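Local coordinates for hypothetical protein PA5202 (Pseudomonas aeruginosa, PDB 1ZKI) that is a hotdog-fold thioesterase that probably hydrolyses acyl-CoA thioesters to the free acid and coenzyme A, at residues A98-A103 and L108-E113; S68-G71 and Q75-T78; L36-H41 and G47-G52. One frame throughout, in Å; residues are numbered along the deposited sequence.

Interaction 1 (A98-A103 and L108-E113)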
ATOM      1  N   ALA A  98       1.404  -7.983   8.046  1.00 11.58           N
ATOM      2  CA  ALA A  98       1.363  -6.533   8.107  1.00 12.26           C
ATOM      3  C   ALA A  98       2.705  -6.029   8.629  1.00 12.89           C
ATOM      4  O   ALA A  98       3.351  -6.691   9.452  1.00 13.05           O
ATOM      5  CB  ALA A  98       0.227  -6.053   9.009  1.00 11.93           C
ATOM      6  N   ARG A  99       3.110  -4.858   8.137  1.00 13.06           N
ATOM      7  CA  ARG A  99       4.404  -4.285   8.449  1.00 14.70           C
ATOM      8  C   ARG A  99       4.254  -2.790   8.687  1.00 13.08           C
ATOM      9  O   ARG A  99       3.735  -2.074   7.824  1.00 12.74           O
ATOM     10  CB  ARG A  99       5.347  -4.528   7.268  1.00 14.83           C
ATOM     11  CG  ARG A  99       6.786  -4.143   7.517  1.00 19.35           C
ATOM     12  CD  ARG A  99       7.660  -4.579   6.316  1.00 19.76           C
ATOM     13  NE  ARG A  99       7.524  -6.021   6.075  1.00 28.75           N
ATOM     14  CZ  ARG A  99       8.241  -6.976   6.678  1.00 31.47           C
ATOM     15  NH1 ARG A  99       9.188  -6.669   7.566  1.00 32.20           N
ATOM     16  NH2 ARG A  99       8.010  -8.256   6.387  1.00 32.83           N
ATOM     17  N   VAL A 100       4.703  -2.326   9.847  1.00 11.63           N
ATOM     18  CA  VAL A 100       4.750  -0.893  10.134  1.00 11.27           C
ATOM     19  C   VAL A 100       5.811  -0.232   9.235  1.00 11.36           C
ATOM     20  O   VAL A 100       6.996  -0.631   9.238  1.00 10.41           O
ATOM     21  CB  VAL A 100       5.100  -0.638  11.618  1.00 11.81           C
ATOM     22  CG1 VAL A 100       5.202   0.844  11.892  1.00 11.26           C
ATOM     23  CG2 VAL A 100       4.041  -1.300  12.549  1.00 11.84           C
ATOM     24  N   LEU A 101       5.380   0.766   8.468  1.00 10.57           N
ATOM     25  CA  LEU A 101       6.284   1.504   7.562  1.00 11.23           C
ATOM     26  C   LEU A 101       6.843   2.752   8.230  1.00 11.47           C
ATOM     27  O   LEU A 101       7.921   3.238   7.865  1.00 10.62           O
ATOM     28  CB  LEU A 101       5.532   1.945   6.308  1.00 11.37           C
ATOM     29  CG  LEU A 101       5.000   0.804   5.439  1.00 11.86           C
ATOM     30  CD1 LEU A 101       4.251   1.317   4.217  1.00 14.04           C
ATOM     31  CD2 LEU A 101       6.117  -0.121   5.028  1.00 15.29           C
ATOM     32  N   HIS A 102       6.082   3.299   9.171  0.50 11.58           N
ATOM     33  CA  HIS A 102       6.536   4.437   9.955  0.50 12.31           C
ATOM     34  C   HIS A 102       5.843   4.460  11.305  0.50 12.85           C
ATOM     35  O   HIS A 102       4.634   4.274  11.398  0.50 12.54           O
ATOM     36  CB  HIS A 102       6.292   5.750   9.220  0.50 12.67           C
ATOM     37  CG  HIS A 102       6.933   6.931   9.877  0.50 12.75           C
ATOM     38  ND1 HIS A 102       8.268   7.238   9.724  0.50 14.24           N
ATOM     39  CD2 HIS A 102       6.419   7.883  10.692  0.50 13.85           C
ATOM     40  CE1 HIS A 102       8.549   8.329  10.414  0.50 14.33           C
ATOM     41  NE2 HIS A 102       7.446   8.738  11.014  0.50 15.06           N
ATOM     42  N   ALA A 103       6.627   4.675  12.350  1.00 13.38           N
ATOM     43  CA  ALA A 103       6.081   4.810  13.699  1.00 14.89           C
ATOM     44  C   ALA A 103       6.464   6.178  14.233  1.00 16.40           C
ATOM     45  O   ALA A 103       7.596   6.380  14.671  1.00 16.91           O
ATOM     46  CB  ALA A 103       6.588   3.701  14.600  1.00 14.69           C
ATOM     47  N   LEU A 108       1.012   6.039  13.070  1.00 15.20           N
ATOM     48  CA  LEU A 108       1.757   4.966  12.447  1.00 14.11           C
ATOM     49  C   LEU A 108       1.146   4.683  11.083  1.00 13.11           C
ATOM     50  O   LEU A 108      -0.068   4.749  10.915  1.00 12.64           O
ATOM     51  CB  LEU A 108       1.741   3.688  13.292  1.00 14.24           C
ATOM     52  CG  LEU A 108       2.171   3.706  14.761  1.00 15.11           C
ATOM     53  CD1 LEU A 108       0.945   3.858  15.664  1.00 15.15           C
ATOM     54  CD2 LEU A 108       2.923   2.435  15.100  1.00 15.70           C
ATOM     55  N   VAL A 109       1.998   4.386  10.109  1.00 11.45           N
ATOM     56  CA  VAL A 109       1.547   3.935   8.804  1.00 11.34           C
ATOM     57  C   VAL A 109       1.917   2.464   8.660  1.00 11.45           C
ATOM     58  O   VAL A 109       3.059   2.057   8.973  1.00 11.18           O
ATOM     59  CB  VAL A 109       2.189   4.741   7.674  1.00 11.44           C
ATOM     60  CG1 VAL A 109       1.626   4.316   6.311  1.00 12.50           C
ATOM     61  CG2 VAL A 109       1.972   6.241   7.909  1.00 11.53           C
ATOM     62  N   VAL A 110       0.964   1.679   8.171  1.00 10.81           N
ATOM     63  CA  VAL A 110       1.130   0.225   8.098  1.00 11.91           C
ATOM     64  C   VAL A 110       0.640  -0.276   6.749  1.00 12.17           C
ATOM     65  O   VAL A 110      -0.331   0.276   6.208  1.00 12.09           O
ATOM     66  CB  VAL A 110       0.312  -0.507   9.217  1.00 11.29           C
ATOM     67  CG1 VAL A 110       0.669  -1.999   9.284  1.00 11.38           C
ATOM     68  CG2 VAL A 110       0.531   0.139  10.568  1.00 14.87           C
ATOM     69  N   GLU A 111       1.340  -1.263   6.175  1.00 12.13           N
ATOM     70  CA  GLU A 111       0.853  -1.922   4.966  1.00 13.53           C
ATOM     71  C   GLU A 111       0.601  -3.381   5.290  1.00 13.13           C
ATOM     72  O   GLU A 111       1.105  -3.887   6.302  1.00 12.17           O
ATOM     73  CB  GLU A 111       1.851  -1.797   3.807  1.00 13.95           C
ATOM     74  CG  GLU A 111       3.147  -2.561   4.010  1.00 15.82           C
ATOM     75  CD  GLU A 111       4.030  -2.628   2.738  1.00 18.97           C
ATOM     76  OE1 GLU A 111       3.549  -2.290   1.633  1.00 25.65           O
ATOM     77  OE2 GLU A 111       5.205  -3.028   2.856  1.00 23.56           O
ATOM     78  N   ALA A 112      -0.185  -4.056   4.456  1.00 12.21           N
ATOM     79  CA  ALA A 112      -0.443  -5.482   4.678  1.00 12.74           C
ATOM     80  C   ALA A 112      -0.774  -6.167   3.372  1.00 13.12           C
ATOM     81  O   ALA A 112      -1.245  -5.525   2.431  1.00 13.87           O
ATOM     82  CB  ALA A 112      -1.562  -5.695   5.706  1.00 12.53           C
ATOM     83  N   GLU A 113      -0.477  -7.460   3.294  1.00 13.42           N
ATOM     84  CA  GLU A 113      -0.870  -8.261   2.151  1.00 15.20           C
ATOM     85  C   GLU A 113      -1.508  -9.543   2.660  1.00 13.71           C
ATOM     86  O   GLU A 113      -1.147 -10.045   3.736  1.00 13.55           O
ATOM     87  CB  GLU A 113       0.317  -8.580   1.225  1.00 15.00           C
ATOM     88  CG  GLU A 113       1.412  -9.370   1.877  1.00 19.25           C
ATOM     89  CD  GLU A 113       2.441  -9.901   0.874  1.00 21.56           C
ATOM     90  OE1 GLU A 113       3.204 -10.815   1.252  1.00 30.30           O
ATOM     91  OE2 GLU A 113       2.464  -9.428  -0.282  1.00 28.82           O
TER
HETATM   92  O   HOH W   1       5.495  -5.759   3.590  1.00 41.63           O
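The carbonyl oxygen of Val109 is gripped by two consecutive amides of the neighbouring strand: Leu101 N reaches it at 2.7 Å and His102 N at a longer 3.3 Å. This fork is a classic beta bulge, in which Leu101 and His102 together face one residue and the antiparallel register slips by one. Val109 N returns to His102 O at 2.9 Å, completing the bulge; before it Arg99 and Glu111 form a regular hydrogen-bonded pair, Arg99 N to Glu111 O being 2.9 Å long, and beyond it Ala103 and Leu108 form a non-hydrogen-bonded one. Within the bulge the CB of Leu101 points toward the partner strand. The side chain crosses Glu111 at about a right angle, its CD2 lying 4.0 Å from Glu111 CG and near the carboxylate. The Glu111 CG sits between its backbone N and carbonyl carbon (chi1 68°), and the extended chain beyond it brings OE2 to a water 2.8 Å away. That water also accepts from Arg99 NE, in the guanidinium plane, linking opposite charges that do not meet directly. OE1 of Glu111 forms salt bridges with Lys123 of its own chain and Lys123 of the second subunit, so this part of the strand lies at the dimer interface. Ala98, Val100, Ala103, Leu108, Val110 and Ala112 share the other face, where Ala98 CB meets Ala112 CB at 3.8 Å. This apolar face packs on helix 51-70, while strands 31-37 and 119-130 continue the sheet beyond the two strands of the hairpin.

Interaction 2 (S68-G71 and Q75-T78)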
ATOM      1  N   SER A  68       3.281  -4.524  18.104  1.00 17.12           N
ATOM      2  CA  SER A  68       4.639  -5.070  18.192  1.00 18.10           C
ATOM      3  C   SER A  68       5.685  -3.964  18.079  1.00 18.58           C
ATOM      4  O   SER A  68       6.834  -4.150  18.480  1.00 19.51           O
ATOM      5  CB  SER A  68       4.869  -6.140  17.135  1.00 18.29           C
ATOM      6  OG  SER A  68       5.001  -5.560  15.857  1.00 19.89           O
ATOM      7  N   SER A  69       5.275  -2.814  17.549  1.00 18.99           N
ATOM      8  CA  SER A  69       6.141  -1.643  17.419  1.00 19.45           C
ATOM      9  C   SER A  69       6.147  -0.802  18.694  1.00 19.79           C
ATOM     10  O   SER A  69       7.221  -0.492  19.234  1.00 19.69           O
ATOM     11  CB  SER A  69       5.676  -0.786  16.236  1.00 19.49           C
ATOM     12  OG  SER A  69       6.415   0.416  16.166  1.00 21.34           O
ATOM     13  N   HIS A  70       4.961  -0.416  19.171  1.00 19.80           N
ATOM     14  CA  HIS A  70       4.875   0.426  20.380  1.00 20.55           C
ATOM     15  C   HIS A  70       4.805  -0.345  21.710  1.00 21.10           C
ATOM     16  O   HIS A  70       4.904   0.255  22.795  1.00 21.52           O
ATOM     17  CB  HIS A  70       3.763   1.490  20.286  1.00 20.30           C
ATOM     18  CG  HIS A  70       2.394   0.946  20.009  1.00 19.99           C
ATOM     19  ND1 HIS A  70       1.744   0.068  20.855  1.00 19.29           N
ATOM     20  CD2 HIS A  70       1.524   1.210  19.004  1.00 17.82           C
ATOM     21  CE1 HIS A  70       0.550  -0.213  20.362  1.00 20.24           C
ATOM     22  NE2 HIS A  70       0.392   0.466  19.237  1.00 19.66           N
ATOM     23  N   GLY A  71       4.658  -1.666  21.622  1.00 21.49           N
ATOM     24  CA  GLY A  71       4.520  -2.513  22.808  1.00 21.58           C
ATOM     25  C   GLY A  71       3.062  -2.691  23.184  1.00 22.20           C
ATOM     26  O   GLY A  71       2.229  -1.807  22.938  1.00 21.89           O
ATOM     27  N   GLN A  75      -1.323   1.585  23.390  1.00 22.79           N
ATOM     28  CA  GLN A  75      -2.442   1.327  22.491  1.00 22.57           C
ATOM     29  C   GLN A  75      -2.380   2.201  21.245  1.00 21.44           C
ATOM     30  O   GLN A  75      -1.832   3.302  21.273  1.00 20.42           O
ATOM     31  CB  GLN A  75      -3.769   1.567  23.217  1.00 23.39           C
ATOM     32  CG  GLN A  75      -3.923   0.807  24.538  1.00 26.49           C
ATOM     33  CD  GLN A  75      -3.968  -0.705  24.342  1.00 30.98           C
ATOM     34  OE1 GLN A  75      -3.359  -1.464  25.106  1.00 34.08           O
ATOM     35  NE2 GLN A  75      -4.696  -1.148  23.321  1.00 33.03           N
ATOM     36  N   SER A  76      -2.939   1.677  20.153  1.00 20.25           N
ATOM     37  CA  SER A  76      -3.195   2.456  18.944  1.00 19.57           C
ATOM     38  C   SER A  76      -4.556   2.032  18.406  1.00 19.25           C
ATOM     39  O   SER A  76      -5.036   0.932  18.715  1.00 19.75           O
ATOM     40  CB  SER A  76      -2.101   2.234  17.890  1.00 19.25           C
ATOM     41  OG  SER A  76      -1.878   0.844  17.673  1.00 19.21           O
ATOM     42  N   VAL A  77      -5.180   2.905  17.617  1.00 18.06           N
ATOM     43  CA  VAL A  77      -6.473   2.602  17.001  1.00 17.33           C
ATOM     44  C   VAL A  77      -6.434   3.007  15.531  1.00 16.49           C
ATOM     45  O   VAL A  77      -5.722   3.951  15.163  1.00 15.23           O
ATOM     46  CB  VAL A  77      -7.652   3.328  17.710  1.00 17.29           C
ATOM     47  CG1 VAL A  77      -7.772   2.853  19.169  1.00 18.82           C
ATOM     48  CG2 VAL A  77      -7.483   4.846  17.657  1.00 17.15           C
ATOM     49  N   THR A  78      -7.179   2.282  14.704  1.00 16.39           N
ATOM     50  CA  THR A  78      -7.233   2.583  13.280  1.00 15.91           C
ATOM     51  C   THR A  78      -7.890   3.946  13.027  1.00 15.10           C
ATOM     52  O   THR A  78      -9.025   4.195  13.493  1.00 14.92           O
ATOM     53  CB  THR A  78      -8.027   1.507  12.518  1.00 16.78           C
ATOM     54  OG1 THR A  78      -7.674   0.198  13.004  1.00 20.19           O
ATOM     55  CG2 THR A  78      -7.757   1.601  11.018  1.00 18.18           C
TER
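The His70 imidazole points its NE2 edge at Ser76, and the serine hydroxyl lies in the plane of the ring, 2.8 Å from His70 NE2 to Ser76 OG. The hydrogen bond is nearly straight (166°). Both side chains take the first torsion that sets the outer atom between backbone N and carbonyl carbon, and each CB bond is directed toward the other segment. On the other side of CE1, His70 ND1 donates to Gly71 O at 2.8 Å, again close to the ring plane. With both nitrogens engaged, rotation of the imidazole is well fixed. The Gln75 carbonyl oxygen lies over one face, 4.1 Å above the plane and displaced toward the rim, while the Gln75 side chain sets off away from the histidine. In the hotdog fold a long helix is wrapped by an antiparallel sheet; here the C-terminal end of helix 51-70 is pinned to the start of strand 76-85, across the short turn between them. Gly71 ends the helical run with a positive phi of 91°, at backbone angles that leave no room for a CB. On the sheet side, Ser76 also packs on Phe128, and His70 on Gln130, both from strand 119-130.

Interaction 3 (L36-H41 and G47-G52)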
ATOM      1  N   LEU A  36      -6.403 -17.053   8.609  1.00 11.77           N
ATOM      2  CA  LEU A  36      -7.864 -17.106   8.563  1.00 12.40           C
ATOM      3  C   LEU A  36      -8.277 -18.283   7.692  1.00 12.62           C
ATOM      4  O   LEU A  36      -8.148 -18.211   6.469  1.00 12.19           O
ATOM      5  CB  LEU A  36      -8.470 -15.801   8.021  1.00 12.59           C
ATOM      6  CG  LEU A  36     -10.006 -15.782   7.828  1.00 12.50           C
ATOM      7  CD1 LEU A  36     -10.740 -16.210   9.116  1.00 13.04           C
ATOM      8  CD2 LEU A  36     -10.484 -14.378   7.348  1.00 13.15           C
ATOM      9  N   PRO A  37      -8.760 -19.370   8.320  1.00 12.95           N
ATOM     10  CA  PRO A  37      -9.284 -20.494   7.543  1.00 13.44           C
ATOM     11  C   PRO A  37     -10.676 -20.183   7.003  1.00 14.08           C
ATOM     12  O   PRO A  37     -11.486 -19.530   7.696  1.00 13.82           O
ATOM     13  CB  PRO A  37      -9.348 -21.636   8.569  1.00 13.89           C
ATOM     14  CG  PRO A  37      -9.497 -20.959   9.898  1.00 13.91           C
ATOM     15  CD  PRO A  37      -8.780 -19.620   9.776  1.00 12.73           C
HETATM   16  N   MSE A  38     -10.957 -20.627   5.772  1.00 15.45           N
HETATM   17  CA  MSE A  38     -12.312 -20.503   5.214  1.00 15.99           C
HETATM   18  C   MSE A  38     -13.308 -21.245   6.109  1.00 15.21           C
HETATM   19  O   MSE A  38     -12.986 -22.275   6.724  1.00 14.46           O
HETATM   20  CB  MSE A  38     -12.392 -21.073   3.782  1.00 18.67           C
HETATM   21  CG  MSE A  38     -13.768 -20.884   3.102  1.00 20.77           C
HETATM   22 SE   MSE A  38     -14.097 -19.000   2.838  1.00 35.16          SE
HETATM   23  CE  MSE A  38     -15.729 -19.059   1.854  1.00 27.29           C
ATOM     24  N   ALA A  39     -14.520 -20.704   6.190  1.00 14.46           N
ATOM     25  CA  ALA A  39     -15.611 -21.367   6.874  1.00 13.35           C
ATOM     26  C   ALA A  39     -16.907 -20.932   6.205  1.00 12.45           C
ATOM     27  O   ALA A  39     -16.935 -19.910   5.529  1.00 12.15           O
ATOM     28  CB  ALA A  39     -15.630 -21.001   8.351  1.00 14.14           C
ATOM     29  N   ALA A  40     -17.971 -21.700   6.430  1.00 11.96           N
ATOM     30  CA  ALA A  40     -19.256 -21.449   5.784  1.00 11.59           C
ATOM     31  C   ALA A  40     -19.704 -19.998   6.012  1.00 11.71           C
ATOM     32  O   ALA A  40     -20.187 -19.337   5.082  1.00 11.75           O
ATOM     33  CB  ALA A  40     -20.322 -22.433   6.298  1.00 12.14           C
ATOM     34  N   HIS A  41     -19.544 -19.505   7.242  1.00 10.97           N
ATOM     35  CA  HIS A  41     -20.056 -18.184   7.601  1.00 11.10           C
ATOM     36  C   HIS A  41     -19.217 -17.018   7.072  1.00 11.36           C
ATOM     37  O   HIS A  41     -19.543 -15.855   7.344  1.00 11.68           O
ATOM     38  CB  HIS A  41     -20.267 -18.051   9.118  1.00 11.96           C
ATOM     39  CG  HIS A  41     -19.107 -18.530   9.936  1.00 12.25           C
ATOM     40  ND1 HIS A  41     -18.950 -19.851  10.297  1.00 13.23           N
ATOM     41  CD2 HIS A  41     -18.050 -17.868  10.467  1.00 15.73           C
ATOM     42  CE1 HIS A  41     -17.843 -19.984  11.008  1.00 14.68           C
ATOM     43  NE2 HIS A  41     -17.283 -18.791  11.140  1.00 14.09           N
ATOM     44  N   GLY A  47     -20.173 -17.223  -3.004  1.00 16.20           N
ATOM     45  CA  GLY A  47     -19.616 -18.415  -2.370  1.00 15.84           C
ATOM     46  C   GLY A  47     -18.125 -18.357  -2.080  1.00 16.09           C
ATOM     47  O   GLY A  47     -17.514 -19.398  -1.781  1.00 17.28           O
ATOM     48  N   VAL A  48     -17.535 -17.160  -2.150  1.00 14.38           N
ATOM     49  CA  VAL A  48     -16.111 -16.964  -1.826  1.00 13.59           C
ATOM     50  C   VAL A  48     -15.919 -16.130  -0.547  1.00 13.46           C
ATOM     51  O   VAL A  48     -16.879 -15.559  -0.024  1.00 11.80           O
ATOM     52  CB  VAL A  48     -15.336 -16.338  -3.015  1.00 13.26           C
ATOM     53  CG1 VAL A  48     -15.469 -17.236  -4.248  1.00 13.49           C
ATOM     54  CG2 VAL A  48     -15.825 -14.914  -3.321  1.00 13.23           C
HETATM   55  N   MSE A  49     -14.687 -16.045  -0.052  1.00 13.05           N
HETATM   56  CA  MSE A  49     -14.442 -15.304   1.186  1.00 15.76           C
HETATM   57  C   MSE A  49     -14.888 -13.853   1.031  1.00 13.73           C
HETATM   58  O   MSE A  49     -14.492 -13.164   0.089  1.00 12.38           O
HETATM   59  CB  MSE A  49     -12.974 -15.380   1.613  1.00 15.09           C
HETATM   60  CG  MSE A  49     -12.751 -14.817   3.001  1.00 16.53           C
HETATM   61 SE   MSE A  49     -10.885 -15.141   3.504  1.00 27.05          SE
HETATM   62  CE  MSE A  49     -10.908 -16.983   3.756  1.00 20.60           C
ATOM     63  N   HIS A  50     -15.727 -13.403   1.950  1.00 12.72           N
ATOM     64  CA  HIS A  50     -16.320 -12.073   1.850  1.00 12.88           C
ATOM     65  C   HIS A  50     -15.244 -10.995   2.004  1.00 11.88           C
ATOM     66  O   HIS A  50     -14.314 -11.137   2.806  1.00 12.00           O
ATOM     67  CB  HIS A  50     -17.390 -11.901   2.918  1.00 13.07           C
ATOM     68  CG  HIS A  50     -18.325 -10.766   2.660  1.00 12.17           C
ATOM     69  ND1 HIS A  50     -17.964  -9.442   2.822  1.00 14.33           N
ATOM     70  CD2 HIS A  50     -19.630 -10.757   2.285  1.00 13.07           C
ATOM     71  CE1 HIS A  50     -18.992  -8.668   2.525  1.00 14.67           C
ATOM     72  NE2 HIS A  50     -20.018  -9.439   2.199  1.00 13.74           N
ATOM     73  N   GLY A  51     -15.358  -9.934   1.212  1.00 12.79           N
ATOM     74  CA  GLY A  51     -14.439  -8.806   1.318  1.00 12.85           C
ATOM     75  C   GLY A  51     -14.355  -8.238   2.732  1.00 12.27           C
ATOM     76  O   GLY A  51     -13.301  -7.755   3.144  1.00 12.34           O
ATOM     77  N   GLY A  52     -15.466  -8.277   3.468  1.00 11.56           N
ATOM     78  CA  GLY A  52     -15.453  -7.805   4.844  1.00 11.73           C
ATOM     79  C   GLY A  52     -14.580  -8.675   5.740  1.00 11.93           C
ATOM     80  O   GLY A  52     -13.925  -8.172   6.661  1.00 12.25           O
TER
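Met38 and Met49 come closest at the backbone, 6.9 Å between their CA atoms, where the chain leaving strand 31-37 passes the loop that leads into helix 51-70, with no hydrogen bond between the two segments. Side chains fill the gap. Both methionines are selenomethionines, and they slide past each other in opposite directions. Met38 has CG anti to its N (chi1 -176°) and then bends at chi2 (65°), which carries its end toward the other loop: the methyl CE lies against that backbone, 3.7 Å from Met49 N and 3.8 Å from Val48 C. The extended chain of Met49 sets its SE 3.9 Å from Leu36 CD2, and the bend at chi3 (-71°) turns Met49 CE back toward Met38 SE, 3.9 Å away, so this side chain is wedged between Leu36 and Met38. Just beyond, His50 is the N-cap of the helix: its ND1 accepts from Gly52 N at 2.8 Å, with the donor almost exactly in the ring plane. Leu36 also packs on Leu57 of the helix, and both Leu36 and Met49 on Val94 of strand 93-103. The backbones find hydrogen bonds elsewhere, Met38 with Gly92 and Met49 with Val89, so what passes between the two segments is mainly apolar contact of methyl groups with selenium, where ordinary methionine would carry sulfur; it is dispersive and sets no strong directional demand.

How the interactions relate
From the N terminus, interaction 3 comes first, closing the loop 42-46 between strand 31-37 and helix 51-70. Interaction 2 follows at the far end of that helix, closing the turn 72-74 into strand 76-85, and interaction 1 closes the hairpin turn 104-106 between strands 93-103 and 107-116. The three lie in series; none nests in or crosses another. Interactions 2 and 3, with centres about 27 Å apart, tie the two ends of the helix to the sheet. Interactions 1 and 2 touch: Ser69 packs against Val100 and Ala103, and Leu108 against Ser76, joining the hairpin to the helix C-terminus and the start of strand 76-85, whereas interaction 3 stands apart.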